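Local coordinates for uncharacterized protein (PDB 4XE7), which is a bacterial actin-like protein of the ParM family that probably assembles into cytoskeletal filaments and, like other ParM proteins, may help to segregate plasmid DNA, at residues A[271-285]-A[327-340]. Residues are numbered along the deposited sequence; the frame is centred on the assembly and turned at random.
Sequences ILKNIKERFMENEIL and VKWGPVKENVTDIV
R278 NH2 shares its two N-H groups among D338 OD2, N335 O (3.0 Å, bent at 140°) and a water that also donates to N335 O and E334 OE1. The setting is a β-hairpin, strands 327-329 and 332-335 joined by a type II' turn, packed against helix 271-279 far out from the centre of this actin-like chain. R278 and D338 form an end-on salt bridge, NH2 to OD2 and NH1 to OD1, with guanidinium and carboxylate nearly coplanar; the bond from R278 NH1 to D338 OD1 (2.9 Å) is almost straight at 176°. The arginine chain is bent at chi2 (-92°) and again at chi3, which lays one face of the guanidinium over I339 CD1. The side chain of I339 is a knob in the hole formed by I271, N274, I275 and R278. Further along, the F279 ring is inserted between E334 and W329, with V327 O and V332 O at its edge. E334 CG covers one face, 3.6 Å from the F279 ring centroid, and the edge of the W329 six-membered ring is directed at the opposite one in an offset edge-to-face pair, the planes nearly perpendicular. W329 in turn carries L285 CD1 over its own face and M280 CE at its edge. Past the end of the helix, N282 divides its amide between two tasks: OD1 caps the next helix by accepting from I284 N, and ND2 donates to the anti side of E334 OE2 at 2.9 Å.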
loop_
_atom_site.group_PDB
_atom_site.type_symbol
_atom_site.label_atom_id
_atom_site.label_comp_id
_atom_site.label_asym_id
_atom_site.label_seq_id
_atom_site.Cartn_x
_atom_site.Cartn_y
_atom_site.Cartn_z
ATOM N N ILE A 271 -9.000 13.323 19.603
ATOM C CA ILE A 271 -9.372 14.455 18.748
ATOM C C ILE A 271 -10.860 14.401 18.373
ATOM O O ILE A 271 -11.573 15.401 18.476
ATOM C CB ILE A 271 -8.517 14.498 17.458
ATOM C CG1 ILE A 271 -7.113 15.013 17.777
ATOM C CG2 ILE A 271 -9.152 15.400 16.393
ATOM C CD1 ILE A 271 -6.096 14.662 16.716
ATOM N N LEU A 272 -11.330 13.239 17.935
ATOM C CA LEU A 272 -12.738 13.112 17.537
ATOM C C LEU A 272 -13.657 13.460 18.693
ATOM O O LEU A 272 -14.672 14.145 18.504
ATOM C CB LEU A 272 -13.024 11.696 17.014
ATOM C CG LEU A 272 -12.280 11.525 15.681
ATOM C CD1 LEU A 272 -12.343 10.109 15.195
ATOM C CD2 LEU A 272 -12.844 12.465 14.632
ATOM N N LYS A 273 -13.297 13.008 19.894
ATOM C CA LYS A 273 -14.094 13.326 21.079
ATOM C C LYS A 273 -14.163 14.822 21.352
ATOM O O LYS A 273 -15.252 15.370 21.608
ATOM C CB LYS A 273 -13.542 12.619 22.323
ATOM C CG LYS A 273 -14.043 13.267 23.619
ATOM C CD LYS A 273 -13.746 12.409 24.846
ATOM C CE LYS A 273 -12.611 12.986 25.670
ATOM N NZ LYS A 273 -11.316 12.912 24.941
ATOM N N ASN A 274 -12.996 15.476 21.330
ATOM C CA ASN A 274 -12.901 16.925 21.522
ATOM C C ASN A 274 -13.610 17.717 20.433
ATOM O O ASN A 274 -14.149 18.794 20.700
ATOM C CB ASN A 274 -11.433 17.380 21.582
ATOM C CG ASN A 274 -10.728 16.892 22.823
ATOM O OD1 ASN A 274 -11.359 16.704 23.858
ATOM N ND2 ASN A 274 -9.420 16.671 22.727
ATOM N N ILE A 275 -13.582 17.212 19.197
ATOM C CA ILE A 275 -14.300 17.873 18.104
ATOM C C ILE A 275 -15.811 17.898 18.375
ATOM O O ILE A 275 -16.478 18.928 18.201
ATOM C CB ILE A 275 -14.014 17.200 16.733
ATOM C CG1 ILE A 275 -12.620 17.615 16.252
ATOM C CG2 ILE A 275 -15.081 17.600 15.685
ATOM C CD1 ILE A 275 -12.208 17.041 14.939
ATOM N N LYS A 276 -16.351 16.766 18.807
ATOM C CA LYS A 276 -17.758 16.725 19.160
ATOM C C LYS A 276 -18.050 17.672 20.321
ATOM O O LYS A 276 -19.035 18.418 20.305
ATOM C CB LYS A 276 -18.196 15.318 19.528
ATOM C CG LYS A 276 -19.613 15.341 20.076
ATOM C CD LYS A 276 -20.345 14.038 19.950
ATOM C CE LYS A 276 -21.735 14.192 20.574
ATOM N NZ LYS A 276 -22.522 12.954 20.433
ATOM N N GLU A 277 -17.183 17.638 21.325
ATOM C CA GLU A 277 -17.365 18.455 22.510
ATOM C C GLU A 277 -17.480 19.923 22.115
ATOM O O GLU A 277 -18.296 20.670 22.660
ATOM C CB GLU A 277 -16.199 18.220 23.475
ATOM C CG GLU A 277 -16.278 18.964 24.791
ATOM C CD GLU A 277 -15.136 18.592 25.733
ATOM O OE1 GLU A 277 -14.389 17.636 25.422
ATOM O OE2 GLU A 277 -14.989 19.259 26.780
ATOM N N ARG A 278 -16.691 20.325 21.125
ATOM C CA ARG A 278 -16.713 21.713 20.676
ATOM C C ARG A 278 -17.946 22.092 19.870
ATOM O O ARG A 278 -18.481 23.175 20.057
ATOM C CB ARG A 278 -15.465 22.018 19.877
ATOM C CG ARG A 278 -14.434 22.606 20.789
ATOM C CD ARG A 278 -14.508 24.112 20.818
ATOM N NE ARG A 278 -13.775 24.592 19.673
ATOM C CZ ARG A 278 -12.453 24.579 19.602
ATOM N NH1 ARG A 278 -11.739 24.149 20.634
ATOM N NH2 ARG A 278 -11.851 25.012 18.506
ATOM N N PHE A 279 -18.407 21.209 18.991
ATOM C CA PHE A 279 -19.669 21.452 18.310
ATOM C C PHE A 279 -20.799 21.589 19.323
ATOM O O PHE A 279 -21.690 22.410 19.140
ATOM C CB PHE A 279 -19.992 20.340 17.303
ATOM C CG PHE A 279 -19.419 20.592 15.936
ATOM C CD1 PHE A 279 -20.148 21.287 14.983
ATOM C CD2 PHE A 279 -18.145 20.141 15.604
ATOM C CE1 PHE A 279 -19.628 21.527 13.716
ATOM C CE2 PHE A 279 -17.615 20.377 14.336
ATOM C CZ PHE A 279 -18.363 21.079 13.390
ATOM N N MET A 280 -20.744 20.822 20.406
ATOM C CA MET A 280 -21.806 20.899 21.406
ATOM C C MET A 280 -21.705 22.166 22.263
ATOM O O MET A 280 -22.513 22.368 23.166
ATOM C CB MET A 280 -21.816 19.641 22.290
ATOM C CG MET A 280 -22.151 18.321 21.502
ATOM S SD MET A 280 -23.700 18.372 20.524
ATOM C CE MET A 280 -23.660 16.826 19.645
ATOM N N GLU A 281 -20.747 23.042 21.965
ATOM C CA GLU A 281 -20.745 24.377 22.567
ATOM C C GLU A 281 -21.544 25.338 21.685
ATOM O O GLU A 281 -22.009 26.380 22.145
ATOM C CB GLU A 281 -19.314 24.907 22.774
ATOM C CG GLU A 281 -18.443 24.033 23.697
ATOM C CD GLU A 281 -16.971 24.453 23.696
ATOM O OE1 GLU A 281 -16.644 25.472 23.056
ATOM O OE2 GLU A 281 -16.137 23.761 24.327
ATOM N N ASN A 282 -21.692 24.971 20.416
ATOM C CA ASN A 282 -22.471 25.739 19.452
ATOM C C ASN A 282 -23.967 25.662 19.756
ATOM O O ASN A 282 -24.493 24.595 20.075
ATOM C CB ASN A 282 -22.176 25.231 18.038
ATOM C CG ASN A 282 -22.764 26.112 16.953
ATOM O OD1 ASN A 282 -23.964 26.312 16.888
ATOM N ND2 ASN A 282 -21.906 26.620 16.077
ATOM N N GLU A 283 -24.653 26.798 19.663
ATOM C CA GLU A 283 -26.037 26.877 20.109
ATOM C C GLU A 283 -27.006 26.112 19.191
ATOM O O GLU A 283 -28.022 25.602 19.645
ATOM C CB GLU A 283 -26.472 28.341 20.229
ATOM C CG GLU A 283 -25.782 29.102 21.368
ATOM C CD GLU A 283 -26.142 28.557 22.742
ATOM O OE1 GLU A 283 -27.285 28.079 22.916
ATOM O OE2 GLU A 283 -25.280 28.597 23.647
ATOM N N ILE A 284 -26.694 26.046 17.904
ATOM C CA ILE A 284 -27.497 25.270 16.969
ATOM C C ILE A 284 -27.486 23.781 17.352
ATOM O O ILE A 284 -28.531 23.111 17.355
ATOM C CB ILE A 284 -26.979 25.455 15.528
ATOM C CG1 ILE A 284 -27.039 26.939 15.146
ATOM C CG2 ILE A 284 -27.754 24.553 14.538
ATOM C CD1 ILE A 284 -26.216 27.300 13.915
ATOM N N LEU A 285 -26.305 23.278 17.699
ATOM C CA LEU A 285 -26.161 21.887 18.125
ATOM C C LEU A 285 -26.879 21.643 19.455
ATOM O O LEU A 285 -27.487 20.593 19.660
ATOM C CB LEU A 285 -24.682 21.505 18.250
ATOM C CG LEU A 285 -23.962 20.986 16.995
ATOM C CD1 LEU A 285 -24.653 19.714 16.452
ATOM C CD2 LEU A 285 -23.908 22.067 15.936
ATOM N N VAL A 327 -14.317 21.718 10.173
ATOM C CA VAL A 327 -15.255 20.609 10.068
ATOM C C VAL A 327 -16.653 21.129 9.775
ATOM O O VAL A 327 -17.089 22.109 10.386
ATOM C CB VAL A 327 -15.268 19.789 11.366
ATOM C CG1 VAL A 327 -16.364 18.744 11.336
ATOM C CG2 VAL A 327 -13.898 19.158 11.597
ATOM N N LYS A 328 -17.347 20.499 8.825
ATOM C CA LYS A 328 -18.746 20.821 8.597
ATOM C C LYS A 328 -19.592 19.655 9.083
ATOM O O LYS A 328 -19.411 18.526 8.638
ATOM C CB LYS A 328 -19.030 21.108 7.121
ATOM C CG LYS A 328 -20.381 21.782 6.904
ATOM C CD LYS A 328 -20.697 22.049 5.431
ATOM C CE LYS A 328 -21.368 20.852 4.754
ATOM N NZ LYS A 328 -21.944 21.193 3.416
ATOM N N TRP A 329 -20.481 19.934 10.029
ATOM C CA TRP A 329 -21.421 18.947 10.540
ATOM C C TRP A 329 -22.828 19.425 10.157
ATOM O O TRP A 329 -23.367 20.377 10.739
ATOM C CB TRP A 329 -21.264 18.776 12.058
ATOM C CG TRP A 329 -21.981 17.589 12.618
ATOM C CD1 TRP A 329 -22.637 16.623 11.916
ATOM C CD2 TRP A 329 -22.115 17.244 14.000
ATOM N NE1 TRP A 329 -23.167 15.688 12.774
ATOM C CE2 TRP A 329 -22.873 16.053 14.058
ATOM C CE3 TRP A 329 -21.674 17.824 15.195
ATOM C CZ2 TRP A 329 -23.197 15.429 15.270
ATOM C CZ3 TRP A 329 -22.011 17.210 16.399
ATOM C CH2 TRP A 329 -22.757 16.021 16.423
ATOM N N GLY A 330 -23.410 18.788 9.148
ATOM C CA GLY A 330 -24.609 19.328 8.534
ATOM C C GLY A 330 -24.241 20.709 8.029
ATOM O O GLY A 330 -23.178 20.876 7.439
ATOM N N PRO A 331 -25.089 21.716 8.297
ATOM C CA PRO A 331 -24.843 23.069 7.799
ATOM C C PRO A 331 -23.907 23.898 8.680
ATOM O O PRO A 331 -23.622 25.056 8.349
ATOM C CB PRO A 331 -26.236 23.679 7.803
ATOM C CG PRO A 331 -26.887 23.039 8.979
ATOM C CD PRO A 331 -26.362 21.628 9.032
ATOM N N VAL A 332 -23.451 23.332 9.791
ATOM C CA VAL A 332 -22.624 24.094 10.726
ATOM C C VAL A 332 -21.141 23.832 10.494
ATOM O O VAL A 332 -20.723 22.682 10.348
ATOM C CB VAL A 332 -22.970 23.766 12.194
ATOM C CG1 VAL A 332 -22.160 24.660 13.159
ATOM C CG2 VAL A 332 -24.452 23.973 12.425
ATOM N N LYS A 333 -20.352 24.901 10.459
ATOM C CA LYS A 333 -18.896 24.768 10.344
ATOM C C LYS A 333 -18.208 25.238 11.623
ATOM O O LYS A 333 -18.586 26.254 12.191
ATOM C CB LYS A 333 -18.365 25.564 9.152
ATOM C CG LYS A 333 -18.495 24.879 7.800
ATOM C CD LYS A 333 -17.893 25.770 6.710
ATOM C CE LYS A 333 -17.466 24.983 5.478
ATOM N NZ LYS A 333 -18.621 24.452 4.709
ATOM N N GLU A 334 -17.209 24.485 12.077
ATOM C CA GLU A 334 -16.424 24.867 13.238
ATOM C C GLU A 334 -14.934 24.785 12.913
ATOM O O GLU A 334 -14.450 23.819 12.296
ATOM C CB GLU A 334 -16.754 23.979 14.453
ATOM C CG GLU A 334 -18.077 24.322 15.141
ATOM C CD GLU A 334 -18.008 25.568 16.037
ATOM O OE1 GLU A 334 -16.894 26.085 16.291
ATOM O OE2 GLU A 334 -19.080 26.029 16.488
ATOM N N ASN A 335 -14.208 25.816 13.318
ATOM C CA ASN A 335 -12.751 25.791 13.242
ATOM C C ASN A 335 -12.203 24.990 14.417
ATOM O O ASN A 335 -12.334 25.398 15.582
ATOM C CB ASN A 335 -12.186 27.216 13.236
ATOM C CG ASN A 335 -10.698 27.253 12.907
ATOM O OD1 ASN A 335 -10.004 26.237 12.989
ATOM N ND2 ASN A 335 -10.204 28.429 12.529
ATOM N N VAL A 336 -11.597 23.847 14.119
ATOM C CA VAL A 336 -11.107 22.952 15.162
ATOM C C VAL A 336 -9.600 22.748 15.053
ATOM O O VAL A 336 -9.062 21.741 15.513
ATOM C CB VAL A 336 -11.829 21.583 15.107
ATOM C CG1 VAL A 336 -13.318 21.781 15.293
ATOM C CG2 VAL A 336 -11.545 20.874 13.786
ATOM N N THR A 337 -8.935 23.723 14.443
ATOM C CA THR A 337 -7.490 23.673 14.202
ATOM C C THR A 337 -6.709 23.383 15.494
ATOM O O THR A 337 -5.825 22.511 15.524
ATOM C CB THR A 337 -7.002 25.010 13.576
ATOM O OG1 THR A 337 -7.657 25.212 12.320
ATOM C CG2 THR A 337 -5.493 24.994 13.354
ATOM N N ASP A 338 -7.057 24.100 16.565
ATOM C CA ASP A 338 -6.447 23.866 17.882
ATOM C C ASP A 338 -6.601 22.430 18.379
ATOM O O ASP A 338 -5.665 21.855 18.933
ATOM C CB ASP A 338 -7.027 24.822 18.936
ATOM C CG ASP A 338 -8.506 24.550 19.248
ATOM O OD1 ASP A 338 -8.822 24.254 20.429
ATOM O OD2 ASP A 338 -9.354 24.641 18.319
ATOM N N ILE A 339 -7.786 21.857 18.221
ATOM C CA ILE A 339 -8.032 20.493 18.686
ATOM C C ILE A 339 -7.219 19.457 17.905
ATOM O O ILE A 339 -6.616 18.554 18.490
ATOM C CB ILE A 339 -9.529 20.167 18.586
ATOM C CG1 ILE A 339 -10.309 21.040 19.571
ATOM C CG2 ILE A 339 -9.791 18.694 18.816
ATOM C CD1 ILE A 339 -11.811 21.038 19.336
ATOM N N VAL A 340 -7.191 19.607 16.585
ATOM C CA VAL A 340 -6.485 18.658 15.732
ATOM C C VAL A 340 -4.976 18.824 15.919
ATOM O O VAL A 340 -4.277 17.846 16.156
ATOM C CB VAL A 340 -6.864 18.834 14.231
ATOM C CG1 VAL A 340 -5.946 17.984 13.315
ATOM C CG2 VAL A 340 -8.340 18.509 14.008
HETATM O O HOH W 1 -7.318 17.277 21.005
HETATM O O HOH W 2 -14.168 26.221 17.228
#